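Long-range contacts in membrane-bound lytic murein transglycosylase (Agrobacterium tumefaciens, PDB 2PNW), which probably cleaves the glycosidic bond between N-acetylmuramic acid and N-acetylglucosamine in bacterial peptidoglycan, forming 1,6-anhydromuramyl ends: residues E105-D113 with A175-L183; A275-R285 with R318-G326. All coordinates share one frame; numbering follows the deposited sequence.

Overall arrangement
Contact 1 and contact 2 illustrate how backbone pairing and side-chain bridging share the work of holding distant segments together. Contact 1 lies in the MltA-specific insert, towards the periphery of the molecule, whereas contact 2 sits closer to the centre of the chain and involves the 3D domain. Each is partly buried, and their centres are about 27 Å apart. Contact 1 is a short antiparallel pairing with a proline set over a tryptophan face in a CH-pi contact at one end and water bridges beside it. In contact 2 an irregular segment is fastened to strand 316-324 at both ends, by an aspartate and by arginines, with leucine packing between. No residue of one touches the other.

Contact 1 of 2, residues E105-D113 with A175-L183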
loop_
_atom_site.group_PDB
_atom_site.type_symbol
_atom_site.label_atom_id
_atom_site.label_comp_id
_atom_site.label_asym_id
_atom_site.label_seq_id
_atom_site.Cartn_x
_atom_site.Cartn_y
_atom_site.Cartn_z
ATOM N N GLU A 105 0.043 -14.603 3.472
ATOM C CA GLU A 105 0.874 -15.581 4.107
ATOM C C GLU A 105 1.555 -16.374 2.980
ATOM O O GLU A 105 0.877 -16.847 2.057
ATOM C CB GLU A 105 -0.016 -16.467 4.982
ATOM C CG GLU A 105 0.734 -17.421 5.818
ATOM C CD GLU A 105 -0.176 -18.116 6.823
ATOM O OE1 GLU A 105 -0.567 -17.470 7.821
ATOM O OE2 GLU A 105 -0.483 -19.304 6.603
ATOM N N LEU A 106 2.875 -16.506 3.040
ATOM C CA LEU A 106 3.629 -17.206 2.015
ATOM C C LEU A 106 4.455 -18.326 2.624
ATOM O O LEU A 106 5.291 -18.078 3.497
ATOM C CB LEU A 106 4.550 -16.222 1.287
ATOM C CG LEU A 106 5.378 -16.735 0.097
ATOM C CD1 LEU A 106 4.482 -17.138 -1.085
ATOM C CD2 LEU A 106 6.404 -15.704 -0.353
ATOM N N GLU A 107 4.225 -19.565 2.165
ATOM C CA GLU A 107 5.054 -20.695 2.563
ATOM C C GLU A 107 6.460 -20.565 2.015
ATOM O O GLU A 107 6.653 -20.318 0.803
ATOM C CB GLU A 107 4.445 -22.027 2.067
ATOM C CG GLU A 107 3.125 -22.359 2.766
ATOM C CD GLU A 107 2.500 -23.665 2.262
ATOM O OE1 GLU A 107 3.090 -24.347 1.375
ATOM O OE2 GLU A 107 1.401 -23.996 2.757
ATOM N N VAL A 108 7.440 -20.775 2.897
ATOM C CA VAL A 108 8.852 -20.705 2.533
ATOM C C VAL A 108 9.679 -21.770 3.224
ATOM O O VAL A 108 9.169 -22.476 4.107
ATOM C CB VAL A 108 9.458 -19.301 2.866
ATOM C CG1 VAL A 108 8.688 -18.205 2.112
ATOM C CG2 VAL A 108 9.424 -19.032 4.386
ATOM N N SER A 109 10.937 -21.878 2.801
ATOM C CA SER A 109 11.929 -22.684 3.450
ATOM C C SER A 109 13.225 -21.897 3.627
ATOM O O SER A 109 13.565 -20.990 2.837
ATOM C CB SER A 109 12.211 -23.957 2.642
ATOM O OG SER A 109 13.242 -24.716 3.260
ATOM N N ALA A 110 13.964 -22.251 4.668
ATOM C CA ALA A 110 15.279 -21.649 4.905
ATOM C C ALA A 110 16.339 -22.281 3.993
ATOM O O ALA A 110 17.430 -21.749 3.846
ATOM C CB ALA A 110 15.677 -21.812 6.391
ATOM N N THR A 111 15.991 -23.413 3.389
ATOM C CA THR A 111 16.931 -24.162 2.562
ATOM C C THR A 111 16.373 -24.392 1.156
ATOM O O THR A 111 15.251 -24.882 0.979
ATOM C CB THR A 111 17.289 -25.533 3.188
ATOM O OG1 THR A 111 16.092 -26.299 3.360
ATOM C CG2 THR A 111 17.985 -25.362 4.540
ATOM N N PRO A 112 17.171 -24.042 0.134
ATOM C CA PRO A 112 16.675 -24.226 -1.229
ATOM C C PRO A 112 16.774 -25.668 -1.729
ATOM O O PRO A 112 17.720 -26.387 -1.385
ATOM C CB PRO A 112 17.624 -23.356 -2.050
ATOM C CG PRO A 112 18.914 -23.435 -1.296
ATOM C CD PRO A 112 18.534 -23.482 0.158
ATOM N N ASP A 113 15.808 -26.077 -2.546
ATOM C CA ASP A 113 15.910 -27.337 -3.281
ATOM C C ASP A 113 15.019 -27.241 -4.514
ATOM O O ASP A 113 14.611 -26.134 -4.910
ATOM C CB ASP A 113 15.592 -28.563 -2.399
ATOM C CG ASP A 113 14.174 -28.573 -1.831
ATOM O OD1 ASP A 113 13.234 -27.992 -2.405
ATOM O OD2 ASP A 113 13.986 -29.221 -0.779
ATOM N N ALA A 175 14.633 -16.123 2.446
ATOM C CA ALA A 175 14.029 -17.462 2.406
ATOM C C ALA A 175 13.745 -17.815 0.942
ATOM O O ALA A 175 13.970 -16.982 0.059
ATOM C CB ALA A 175 12.716 -17.517 3.235
ATOM N N TRP A 176 13.228 -19.030 0.707
ATOM C CA TRP A 176 12.883 -19.514 -0.629
ATOM C C TRP A 176 11.438 -19.950 -0.660
ATOM O O TRP A 176 11.013 -20.738 0.178
ATOM C CB TRP A 176 13.758 -20.717 -1.015
ATOM C CG TRP A 176 15.094 -20.352 -1.540
ATOM C CD1 TRP A 176 15.445 -20.187 -2.868
ATOM C CD2 TRP A 176 16.273 -20.110 -0.784
ATOM N NE1 TRP A 176 16.769 -19.855 -2.968
ATOM C CE2 TRP A 176 17.300 -19.808 -1.701
ATOM C CE3 TRP A 176 16.561 -20.129 0.580
ATOM C CZ2 TRP A 176 18.591 -19.536 -1.300
ATOM C CZ3 TRP A 176 17.834 -19.831 0.985
ATOM C CH2 TRP A 176 18.839 -19.528 0.053
ATOM N N ALA A 177 10.682 -19.436 -1.624
ATOM C CA ALA A 177 9.269 -19.792 -1.808
ATOM C C ALA A 177 9.172 -20.969 -2.798
ATOM O O ALA A 177 10.138 -21.285 -3.492
ATOM C CB ALA A 177 8.498 -18.583 -2.340
ATOM N N ARG A 178 8.011 -21.607 -2.858
ATOM C CA ARG A 178 7.790 -22.719 -3.802
ATOM C C ARG A 178 6.829 -22.344 -4.908
ATOM O O ARG A 178 6.639 -23.136 -5.843
ATOM C CB ARG A 178 7.263 -23.978 -3.080
ATOM C CG ARG A 178 5.950 -23.777 -2.354
ATOM C CD ARG A 178 5.479 -25.086 -1.663
ATOM N NE ARG A 178 5.358 -26.150 -2.655
ATOM C CZ ARG A 178 5.368 -27.454 -2.389
ATOM N NH1 ARG A 178 5.488 -27.890 -1.136
ATOM N NH2 ARG A 178 5.255 -28.327 -3.395
ATOM N N SER A 179 6.199 -21.170 -4.801
ATOM C CA SER A 179 5.294 -20.671 -5.854
ATOM C C SER A 179 5.766 -19.325 -6.407
ATOM O O SER A 179 5.792 -18.330 -5.672
ATOM C CB SER A 179 3.875 -20.545 -5.322
ATOM O OG SER A 179 3.044 -19.826 -6.232
ATOM N N LYS A 180 6.106 -19.270 -7.694
ATOM C CA LYS A 180 6.514 -17.977 -8.267
ATOM C C LYS A 180 5.359 -16.982 -8.346
ATOM O O LYS A 180 5.567 -15.774 -8.166
ATOM C CB LYS A 180 7.311 -18.116 -9.592
ATOM C CG LYS A 180 6.547 -18.481 -10.823
ATOM C CD LYS A 180 7.540 -18.753 -11.965
ATOM C CE LYS A 180 6.972 -19.714 -12.981
ATOM N NZ LYS A 180 8.012 -20.008 -14.031
ATOM N N VAL A 181 4.133 -17.470 -8.576
ATOM C CA VAL A 181 2.999 -16.571 -8.650
ATOM C C VAL A 181 2.645 -16.003 -7.269
ATOM O O VAL A 181 2.337 -14.813 -7.135
ATOM C CB VAL A 181 1.775 -17.211 -9.348
ATOM C CG1 VAL A 181 0.572 -16.273 -9.238
ATOM C CG2 VAL A 181 2.126 -17.451 -10.840
ATOM N N ASP A 182 2.708 -16.848 -6.237
ATOM C CA ASP A 182 2.376 -16.378 -4.900
ATOM C C ASP A 182 3.410 -15.319 -4.501
ATOM O O ASP A 182 3.045 -14.283 -3.918
ATOM C CB ASP A 182 2.370 -17.529 -3.886
ATOM C CG ASP A 182 1.101 -18.416 -3.979
ATOM O OD1 ASP A 182 0.149 -18.033 -4.666
ATOM O OD2 ASP A 182 1.074 -19.498 -3.354
ATOM N N LEU A 183 4.683 -15.572 -4.807
ATOM C CA LEU A 183 5.723 -14.580 -4.505
ATOM C C LEU A 183 5.535 -13.285 -5.308
ATOM O O LEU A 183 5.724 -12.173 -4.787
ATOM C CB LEU A 183 7.108 -15.174 -4.737
ATOM C CG LEU A 183 8.276 -14.203 -4.544
ATOM C CD1 LEU A 183 8.284 -13.584 -3.128
ATOM C CD2 LEU A 183 9.553 -14.969 -4.821
HETATM O O HOH W 1 5.664 -20.418 -1.601
HETATM O O HOH W 2 4.532 -26.739 1.359
#
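Trp176 O receives two groups from the facing strand: the backbone N-H of Ser109, at an N to O distance of 2.9 Å, and, less directly, the CA-H of Val108. Trp176 N returns the favour to Ser109 O, which closes a hydrogen-bonded antiparallel pair. On the same face as the Ser109 side chain, the Trp176 indole lies against residues 110-112. Pro112 lies over it in a CH-pi contact, CB sitting 3.6 Å from the centroid of the five-membered ring and 10° off its normal, while CG and CD extend over the six-membered ring. Ser109 O meets the indole edge. Within the MltA-specific insert this pairing joins strands 96-109 and 173-177, and Val108 CB packs against Ala175 CB at 3.7 Å. Beyond Ala177 direct pairing gives way to water: one molecule donates to Glu107 O at 2.6 Å and accepts from Arg178 N. A second water spans Glu107 OE1 and Arg178 NH1, which are themselves 5.0 Å apart, the two side chains running side by side and pointing the same way; Arg178 also makes a cation-pi contact with Trp116. Leu106, its CG anti to the backbone N (chi1 -176°), reaches the first turn of helix 180-189. Its CD1 touches Asp182 CB at 3.5 Å and its CD2 meets Leu183 CD1. Ser179 OG caps that helix by accepting from Asp182 N, and Asp182 OD1 forms a salt bridge with Arg238.

Contact 2 of 2, residues A275-R285 with R318-G326; sequences AAAKVPLVAGR and RLMLALDTG. With SO4 (sulfate ion), chain B.
Ala275 presses its CB against the carboxylate of Asp324, 3.3 Å from OD1, at the start of a type I turn. The next residue, Ala276, donates its N-H to that same OD1 at 3.1 Å, approaching from above the carboxylate plane, and its methyl meets Thr325 CG2. Ala277 N makes a weak bond to Leu323 O, which also accepts from a water that donates to Val279 O. Val279 CG2 then packs on Leu323 CD2 at 3.6 Å, the two side chains crossing at about a right angle, while Leu281 CD2 slides past Leu323 CB in the opposite direction. Gly284 O is met by Arg318 NH1 at 2.9 Å, on a lone pair and in the guanidinium plane. Arg285 O accepts from Leu321 N, and the Arg285 side chain, bent at chi2 (-78°), brings NH1 back to Leu319 O at 2.9 Å, with Arg318 CB over one guanidinium face. The segment is thus tied to a strand of the 3D domain, probably akin to the double-psi beta-barrels. Salt bridges from Arg285 to Asp23 and from Arg318 to Asp311 probably offset the like charges of the neighbouring arginines, while another N-H of each holds a backbone carbonyl.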
loop_
_atom_site.group_PDB
_atom_site.type_symbol
_atom_site.label_atom_id
_atom_site.label_comp_id
_atom_site.label_asym_id
_atom_site.label_seq_id
_atom_site.Cartn_x
_atom_site.Cartn_y
_atom_site.Cartn_z
ATOM N N ALA A 275 4.209 -0.149 6.743
ATOM C CA ALA A 275 4.193 0.273 5.346
ATOM C C ALA A 275 4.747 1.689 5.184
ATOM O O ALA A 275 5.641 2.098 5.944
ATOM C CB ALA A 275 2.798 0.121 4.736
ATOM N N ALA A 276 4.252 2.426 4.194
ATOM C CA ALA A 276 4.958 3.649 3.771
ATOM C C ALA A 276 4.898 4.767 4.817
ATOM O O ALA A 276 5.786 5.618 4.867
ATOM C CB ALA A 276 4.438 4.145 2.389
ATOM N N ALA A 277 3.869 4.764 5.664
ATOM C CA ALA A 277 3.776 5.734 6.768
ATOM C C ALA A 277 4.568 5.280 8.013
ATOM O O ALA A 277 4.539 5.937 9.059
ATOM C CB ALA A 277 2.310 6.019 7.118
ATOM N N LYS A 278 5.295 4.168 7.876
ATOM C CA LYS A 278 6.233 3.666 8.879
ATOM C C LYS A 278 5.594 3.170 10.177
ATOM O O LYS A 278 6.287 3.014 11.186
ATOM C CB LYS A 278 7.347 4.708 9.180
ATOM C CG LYS A 278 7.999 5.293 7.939
ATOM C CD LYS A 278 8.613 4.174 7.084
ATOM C CE LYS A 278 9.790 4.662 6.240
ATOM N NZ LYS A 278 9.529 5.977 5.636
ATOM N N VAL A 279 4.286 2.917 10.135
ATOM C CA VAL A 279 3.522 2.371 11.272
ATOM C C VAL A 279 2.723 1.133 10.812
ATOM O O VAL A 279 2.497 0.955 9.598
ATOM C CB VAL A 279 2.576 3.421 11.893
ATOM C CG1 VAL A 279 3.361 4.655 12.434
ATOM C CG2 VAL A 279 1.499 3.862 10.917
ATOM N N PRO A 280 2.329 0.251 11.767
ATOM C CA PRO A 280 1.567 -0.953 11.374
ATOM C C PRO A 280 0.229 -0.591 10.759
ATOM O O PRO A 280 -0.464 0.323 11.237
ATOM C CB PRO A 280 1.337 -1.687 12.695
ATOM C CG PRO A 280 2.389 -1.105 13.655
ATOM C CD PRO A 280 2.610 0.297 13.220
ATOM N N LEU A 281 -0.144 -1.302 9.704
ATOM C CA LEU A 281 -1.473 -1.129 9.123
ATOM C C LEU A 281 -2.540 -1.747 10.012
ATOM O O LEU A 281 -2.254 -2.627 10.818
ATOM C CB LEU A 281 -1.521 -1.775 7.727
ATOM C CG LEU A 281 -0.514 -1.192 6.725
ATOM C CD1 LEU A 281 -0.836 -1.713 5.321
ATOM C CD2 LEU A 281 -0.472 0.324 6.733
ATOM N N VAL A 282 -3.774 -1.306 9.855
ATOM C CA VAL A 282 -4.875 -1.821 10.687
ATOM C C VAL A 282 -5.914 -2.361 9.712
ATOM O O VAL A 282 -6.423 -1.601 8.871
ATOM C CB VAL A 282 -5.540 -0.684 11.490
ATOM C CG1 VAL A 282 -6.737 -1.227 12.307
ATOM C CG2 VAL A 282 -4.505 0.020 12.411
ATOM N N ALA A 283 -6.208 -3.658 9.814
ATOM C CA ALA A 283 -7.166 -4.295 8.912
ATOM C C ALA A 283 -8.467 -3.522 8.857
ATOM O O ALA A 283 -9.058 -3.218 9.906
ATOM C CB ALA A 283 -7.431 -5.750 9.355
ATOM N N GLY A 284 -8.900 -3.205 7.640
ATOM C CA GLY A 284 -10.173 -2.541 7.407
ATOM C C GLY A 284 -10.160 -1.042 7.688
ATOM O O GLY A 284 -11.142 -0.367 7.425
ATOM N N ARG A 285 -9.045 -0.505 8.191
ATOM C CA ARG A 285 -9.013 0.915 8.572
ATOM C C ARG A 285 -7.837 1.700 7.986
ATOM O O ARG A 285 -7.749 2.903 8.196
ATOM C CB ARG A 285 -9.009 1.064 10.103
ATOM C CG ARG A 285 -10.306 0.596 10.789
ATOM C CD ARG A 285 -11.387 1.647 10.639
ATOM N NE ARG A 285 -12.692 1.089 10.998
ATOM C CZ ARG A 285 -13.802 1.808 11.132
ATOM N NH1 ARG A 285 -13.776 3.127 10.953
ATOM N NH2 ARG A 285 -14.949 1.189 11.439
ATOM N N ARG A 318 -16.823 4.145 6.053
ATOM C CA ARG A 318 -16.024 4.180 7.275
ATOM C C ARG A 318 -14.896 5.180 7.192
ATOM O O ARG A 318 -14.447 5.540 6.104
ATOM C CB ARG A 318 -15.476 2.785 7.624
ATOM C CG ARG A 318 -14.500 2.206 6.646
ATOM C CD ARG A 318 -14.044 0.808 7.075
ATOM N NE ARG A 318 -15.048 -0.232 6.801
ATOM C CZ ARG A 318 -14.776 -1.541 6.737
ATOM N NH1 ARG A 318 -13.533 -1.986 6.923
ATOM N NH2 ARG A 318 -15.746 -2.417 6.487
ATOM N N LEU A 319 -14.479 5.646 8.361
ATOM C CA LEU A 319 -13.313 6.512 8.500
ATOM C C LEU A 319 -12.043 5.684 8.547
ATOM O O LEU A 319 -11.959 4.689 9.284
ATOM C CB LEU A 319 -13.424 7.345 9.768
ATOM C CG LEU A 319 -12.404 8.494 9.915
ATOM C CD1 LEU A 319 -12.554 9.532 8.772
ATOM C CD2 LEU A 319 -12.584 9.155 11.252
ATOM N N MET A 320 -11.051 6.119 7.777
ATOM C CA MET A 320 -9.810 5.357 7.628
ATOM C C MET A 320 -8.643 6.319 7.779
ATOM O O MET A 320 -8.836 7.531 7.800
ATOM C CB MET A 320 -9.777 4.685 6.240
ATOM C CG MET A 320 -11.011 3.756 5.900
ATOM S SD MET A 320 -10.858 3.001 4.254
ATOM C CE MET A 320 -9.792 1.647 4.757
ATOM N N LEU A 321 -7.427 5.789 7.920
ATOM C CA LEU A 321 -6.258 6.652 7.895
ATOM C C LEU A 321 -5.404 6.307 6.695
ATOM O O LEU A 321 -5.290 5.136 6.324
ATOM C CB LEU A 321 -5.429 6.529 9.171
ATOM C CG LEU A 321 -6.126 6.989 10.466
ATOM C CD1 LEU A 321 -5.338 6.464 11.648
ATOM C CD2 LEU A 321 -6.222 8.507 10.507
ATOM N N ALA A 322 -4.803 7.336 6.096
ATOM C CA ALA A 322 -3.887 7.138 4.957
ATOM C C ALA A 322 -2.545 6.656 5.480
ATOM O O ALA A 322 -1.769 7.450 6.001
ATOM C CB ALA A 322 -3.712 8.453 4.190
ATOM N N LEU A 323 -2.278 5.355 5.376
ATOM C CA LEU A 323 -1.095 4.792 6.025
ATOM C C LEU A 323 -0.162 4.078 5.036
ATOM O O LEU A 323 0.821 3.461 5.440
ATOM C CB LEU A 323 -1.520 3.828 7.149
ATOM C CG LEU A 323 -2.182 4.530 8.358
ATOM C CD1 LEU A 323 -2.669 3.453 9.292
ATOM C CD2 LEU A 323 -1.196 5.460 9.056
ATOM N N ASP A 324 -0.457 4.168 3.736
ATOM C CA ASP A 324 0.403 3.491 2.759
ATOM C C ASP A 324 0.261 4.147 1.391
ATOM O O ASP A 324 -0.543 5.044 1.212
ATOM C CB ASP A 324 0.038 1.989 2.671
ATOM C CG ASP A 324 1.171 1.126 2.069
ATOM O OD1 ASP A 324 2.337 1.609 1.876
ATOM O OD2 ASP A 324 0.886 -0.062 1.799
ATOM N N THR A 325 1.073 3.708 0.437
ATOM C CA THR A 325 0.933 4.173 -0.942
ATOM C C THR A 325 1.260 2.979 -1.841
ATOM O O THR A 325 1.656 1.916 -1.351
ATOM C CB THR A 325 1.834 5.423 -1.237
ATOM O OG1 THR A 325 1.534 5.961 -2.538
ATOM C CG2 THR A 325 3.339 5.080 -1.138
ATOM N N GLY A 326 1.046 3.135 -3.142
ATOM C CA GLY A 326 1.388 2.084 -4.098
ATOM C C GLY A 326 1.517 2.717 -5.461
ATOM O O GLY A 326 0.887 3.751 -5.733
HETATM S S SO4 B . 11.030 7.413 3.292
HETATM O O1 SO4 B . 11.512 6.048 3.042
HETATM O O2 SO4 B . 10.908 7.641 4.732
HETATM O O3 SO4 B . 11.984 8.375 2.730
HETATM O O4 SO4 B . 9.712 7.600 2.670
HETATM O O HOH W 3 2.494 2.428 7.434
#